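Local coordinates for regulatory protein E2 (Bovine papillomavirus type 1, PDB 2JEX) that probably promotes initiation of viral DNA replication by interacting with E1 and regulates viral transcription, here as its N-terminal transactivation domain, at residues 91-94 and 95-98; 104-108 and 109-113. The protein carries 1 engineered substitution. All blocks are in the same frame, centred on the assembly; numbering follows the deposited sequence.

Interaction 1: 91-94 and 95-98; sequences PWSL and LDTS
Ser93 and Asp96 approach to 5.2 Å between their CA atoms where the backbone folds into one tight helical turn, with helical phi and psi at Leu94, Leu95 and Asp96, overlapping a type I turn from Leu95 to Ser98. Each side chain accepts from the other residue's backbone N-H, the reciprocal pattern of a capping box, on the turn just before helix 99-103. Ser93 N donates to Asp96 OD2 over 2.8 Å and nearly straight, at 168°. In return Ser93 OG, held between its own backbone N and carbonyl carbon (chi1 68°), accepts from Asp96 N at 3.3 Å. The same hydroxyl donates a hydrogen bond to the carboxylate, Ser93 OG lying 2.7 Å from Asp96 OD2 and above the carboxylate plane. At the next residue, Thr97 OG1 donates to Ser93 O over 2.7 Å, tying the hydroxyl back to the carbonyl four residues earlier.

The Trp92 indole packs against the Asp96 and Thr97 end of this network, its plane 79° from the Asp96 carboxylate. Its atom CE3 packs 3.6 Å from Asp96 CB and 3.7 Å from Thr97 CG2, both at an oblique approach. Trp92 NE1 bonds to Phe87 O. The side chain touches Leu26 of helix 26-48 and meets Tyr138 of strand 128-140 edge-to-face, which places the turn between that helix and the sheet.

Two donors of Ser93 reach Asp96 OD2 from one face, while OD1 forms a salt bridge with Arg101. With both oxygens engaged, the rotation of the carboxylate is fixed, and its surroundings would be expected to favour the ionised form.

Interaction 2: 104-108 and 109-113; sequences SEPKR and CFKKG
Lys111 folds back over Pro106 and Ser104 in the loop that joins helix 99-103 to strand 110-120 of the antiparallel sheet, a connection containing a cis peptide bond before Pro106 and a positive phi at Arg108.

The polar part of the contact is a lysine ammonium set among backbone carbonyls. Lys111 NZ donates to Pro106 O at 2.7 Å, with a C=O...N angle of 155°. It bonds equally closely, at 2.7 Å, to Cys109 O, which it meets from above the carbonyl plane, and weakly, at 3.2 Å, to Ser104 O. The chain runs extended from Lys111 CB to CE and then bends at its last torsion (chi4 -34°), which turns the nitrogen in among these oxygens. Two firm bonds and one weak one thus hold the ammonium group, linking residues 104, 106 and 109 through one nitrogen. Arg108 directs its guanidinium group elsewhere, forming a salt bridge with Glu74 on helix 62-83.

The apolar pair is Pro106 with Cys109, and Pro106 and Lys111 both pack on Leu137 of strand 128-140. Lys111 CE makes a van der Waals contact with Ser104 CB at 3.8 Å. Cys109 SG rests 4.0 Å from Pro106 CG and 3.3 Å from Pro106 O.

In the fold
Interactions 1 and 2 follow one another along the chain, separated by helix 99-103, with centres 11 Å apart, and they touch directly. Lys112, next to Lys111 on strand 110-120, places NZ 2.6 Å from Pro91 O, a probable hydrogen bond. The same nitrogen sits 3.6 Å from Trp92 CE2 in a cation-pi contact, and it also forms a salt bridge with Glu90. Phe110 CB packs 3.8 Å from Trp92 CZ3. Arg101, on the intervening helix, serves both sites, pairing with Asp96 of interaction 1 and bonding to Lys111 O of interaction 2. Together they join the helical part of the transactivation domain to its sheet.

Interaction 1: 91-94 and 95-98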
loop_
_atom_site.group_PDB
_atom_site.type_symbol
_atom_site.label_atom_id
_atom_site.label_comp_id
_atom_site.label_asym_id
_atom_site.label_seq_id
_atom_site.Cartn_x
_atom_site.Cartn_y
_atom_site.Cartn_z
ATOM N N PRO A 91 5.285 15.597 2.589
ATOM C CA PRO A 91 4.542 15.116 3.754
ATOM C C PRO A 91 4.050 13.683 3.549
ATOM O O PRO A 91 3.515 13.359 2.491
ATOM C CB PRO A 91 3.348 16.079 3.847
ATOM C CG PRO A 91 3.554 17.115 2.773
ATOM C CD PRO A 91 4.479 16.521 1.774
ATOM N N TRP A 92 4.245 12.840 4.557
ATOM C CA TRP A 92 3.825 11.445 4.519
ATOM C C TRP A 92 3.049 11.139 5.778
ATOM O O TRP A 92 3.559 11.302 6.878
ATOM C CB TRP A 92 5.037 10.508 4.435
ATOM C CG TRP A 92 5.732 10.561 3.121
ATOM C CD1 TRP A 92 6.753 11.399 2.761
ATOM C CD2 TRP A 92 5.457 9.751 1.976
ATOM N NE1 TRP A 92 7.130 11.158 1.465
ATOM C CE2 TRP A 92 6.347 10.155 0.955
ATOM C CE3 TRP A 92 4.537 8.724 1.708
ATOM C CZ2 TRP A 92 6.350 9.563 -0.316
ATOM C CZ3 TRP A 92 4.539 8.134 0.441
ATOM C CH2 TRP A 92 5.442 8.558 -0.551
ATOM N N SER A 93 1.816 10.687 5.619
ATOM C CA SER A 93 1.013 10.298 6.766
ATOM C C SER A 93 1.190 8.812 7.105
ATOM O O SER A 93 1.917 8.067 6.421
ATOM C CB SER A 93 -0.456 10.615 6.508
ATOM O OG SER A 93 -0.947 9.773 5.489
ATOM N N LEU A 94 0.529 8.397 8.180
ATOM C CA LEU A 94 0.472 6.995 8.558
ATOM C C LEU A 94 -0.120 6.143 7.433
ATOM O O LEU A 94 0.450 5.119 7.066
ATOM C CB LEU A 94 -0.329 6.829 9.855
ATOM C CG LEU A 94 0.360 7.302 11.142
ATOM C CD1 LEU A 94 -0.638 7.330 12.279
ATOM C CD2 LEU A 94 1.542 6.412 11.495
ATOM N N LEU A 95 -1.233 6.587 6.862
ATOM C CA LEU A 95 -1.890 5.831 5.802
ATOM C C LEU A 95 -1.096 5.761 4.497
ATOM O O LEU A 95 -1.130 4.731 3.816
ATOM C CB LEU A 95 -3.301 6.356 5.553
ATOM C CG LEU A 95 -4.311 5.955 6.639
ATOM C CD1 LEU A 95 -5.659 6.569 6.352
ATOM C CD2 LEU A 95 -4.423 4.428 6.791
ATOM N N ASP A 96 -0.382 6.837 4.157
ATOM C CA ASP A 96 0.457 6.852 2.953
ATOM C C ASP A 96 1.541 5.789 3.059
ATOM O O ASP A 96 1.984 5.235 2.056
ATOM C CB ASP A 96 1.123 8.217 2.744
ATOM C CG ASP A 96 0.131 9.361 2.669
ATOM O OD1 ASP A 96 -0.930 9.203 2.026
ATOM O OD2 ASP A 96 0.425 10.427 3.248
ATOM N N THR A 97 1.953 5.510 4.289
ATOM C CA THR A 97 3.059 4.603 4.555
ATOM C C THR A 97 2.577 3.322 5.249
ATOM O O THR A 97 3.329 2.686 5.997
ATOM C CB THR A 97 4.143 5.309 5.390
ATOM O OG1 THR A 97 3.536 5.924 6.534
ATOM C CG2 THR A 97 4.840 6.383 4.569
ATOM N N SER A 98 1.321 2.954 4.992
ATOM C CA SER A 98 0.749 1.722 5.530
ATOM C C SER A 98 0.905 0.557 4.548
ATOM O O SER A 98 1.002 0.755 3.336
ATOM C CB SER A 98 -0.717 1.919 5.935
ATOM O OG SER A 98 -1.530 2.184 4.802
#

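Interaction 2: 104-108 and 109-113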
loop_
_atom_site.group_PDB
_atom_site.type_symbol
_atom_site.label_atom_id
_atom_site.label_comp_id
_atom_site.label_asym_id
_atom_site.label_seq_id
_atom_site.Cartn_x
_atom_site.Cartn_y
_atom_site.Cartn_z
ATOM N N SER A 104 -1.973 -2.416 -2.016
ATOM C CA SER A 104 -2.976 -1.981 -2.996
ATOM C C SER A 104 -2.350 -1.934 -4.384
ATOM O O SER A 104 -1.121 -1.860 -4.514
ATOM C CB SER A 104 -3.492 -0.570 -2.664
ATOM O OG SER A 104 -4.261 -0.545 -1.470
ATOM N N GLU A 105 -3.196 -1.954 -5.415
ATOM C CA GLU A 105 -2.728 -1.981 -6.801
ATOM C C GLU A 105 -2.368 -0.586 -7.324
ATOM O O GLU A 105 -3.095 0.385 -7.078
ATOM C CB GLU A 105 -3.749 -2.666 -7.712
ATOM C CG GLU A 105 -3.827 -4.188 -7.526
ATOM C CD GLU A 105 -2.868 -4.971 -8.426
ATOM O OE1 GLU A 105 -3.228 -6.102 -8.826
ATOM O OE2 GLU A 105 -1.759 -4.475 -8.732
ATOM N N PRO A 106 -1.217 -0.476 -8.021
ATOM C CA PRO A 106 -0.282 -1.571 -8.301
ATOM C C PRO A 106 0.629 -1.883 -7.108
ATOM O O PRO A 106 0.990 -0.977 -6.343
ATOM C CB PRO A 106 0.520 -1.039 -9.488
ATOM C CG PRO A 106 0.547 0.440 -9.276
ATOM C CD PRO A 106 -0.744 0.805 -8.586
ATOM N N LYS A 107 0.999 -3.158 -6.974
ATOM C CA LYS A 107 1.624 -3.688 -5.759
ATOM C C LYS A 107 3.082 -3.267 -5.561
ATOM O O LYS A 107 3.826 -3.091 -6.529
ATOM C CB LYS A 107 1.540 -5.220 -5.738
ATOM C CG LYS A 107 0.135 -5.776 -5.618
ATOM C CD LYS A 107 0.156 -7.296 -5.401
ATOM C CE LYS A 107 -1.263 -7.864 -5.508
ATOM N NZ LYS A 107 -1.251 -9.355 -5.580
ATOM N N ARG A 108 3.477 -3.146 -4.291
ATOM C CA ARG A 108 4.842 -2.787 -3.888
ATOM C C ARG A 108 5.284 -1.381 -4.317
ATOM O O ARG A 108 6.382 -1.199 -4.843
ATOM C CB ARG A 108 5.866 -3.847 -4.334
ATOM C CG ARG A 108 5.689 -5.205 -3.681
ATOM C CD ARG A 108 7.008 -5.953 -3.572
ATOM N NE ARG A 108 7.099 -6.788 -2.369
ATOM C CZ ARG A 108 6.109 -7.521 -1.851
ATOM N NH1 ARG A 108 4.912 -7.567 -2.430
ATOM N NH2 ARG A 108 6.326 -8.228 -0.752
ATOM N N CYS A 109 4.424 -0.395 -4.075
ATOM C CA CYS A 109 4.776 1.017 -4.229
ATOM C C CYS A 109 3.945 1.886 -3.289
ATOM O O CYS A 109 2.797 1.559 -2.970
ATOM C CB CYS A 109 4.650 1.494 -5.694
ATOM S SG CYS A 109 2.965 1.682 -6.374
ATOM N N PHE A 110 4.532 2.992 -2.840
ATOM C CA PHE A 110 3.826 3.917 -1.969
ATOM C C PHE A 110 2.962 4.862 -2.802
ATOM O O PHE A 110 3.274 5.148 -3.964
ATOM C CB PHE A 110 4.802 4.651 -1.041
ATOM C CG PHE A 110 5.644 3.719 -0.199
ATOM C CD1 PHE A 110 6.977 3.473 -0.528
ATOM C CD2 PHE A 110 5.096 3.061 0.903
ATOM C CE1 PHE A 110 7.752 2.601 0.231
ATOM C CE2 PHE A 110 5.871 2.184 1.677
ATOM C CZ PHE A 110 7.198 1.950 1.342
ATOM N N LYS A 111 1.851 5.309 -2.220
ATOM C CA LYS A 111 0.812 5.991 -2.991
ATOM C C LYS A 111 0.157 7.128 -2.223
ATOM O O LYS A 111 -0.240 6.956 -1.073
ATOM C CB LYS A 111 -0.275 5.005 -3.442
ATOM C CG LYS A 111 0.219 3.647 -3.909
ATOM C CD LYS A 111 -0.901 2.873 -4.569
ATOM C CE LYS A 111 -0.758 1.379 -4.431
ATOM N NZ LYS A 111 0.640 0.854 -4.447
ATOM N N LYS A 112 0.042 8.289 -2.870
ATOM C CA LYS A 112 -0.719 9.416 -2.319
ATOM C C LYS A 112 -1.701 9.976 -3.357
ATOM O O LYS A 112 -1.494 9.824 -4.565
ATOM C CB LYS A 112 0.216 10.515 -1.807
ATOM C CG LYS A 112 1.169 10.068 -0.684
ATOM C CD LYS A 112 1.820 11.240 0.031
ATOM C CE LYS A 112 2.947 11.827 -0.796
ATOM N NZ LYS A 112 3.897 12.642 0.019
ATOM N N GLY A 113 -2.768 10.613 -2.878
ATOM C CA GLY A 113 -3.758 11.240 -3.754
ATOM C C GLY A 113 -4.805 10.255 -4.245
ATOM O O GLY A 113 -4.794 9.856 -5.407
#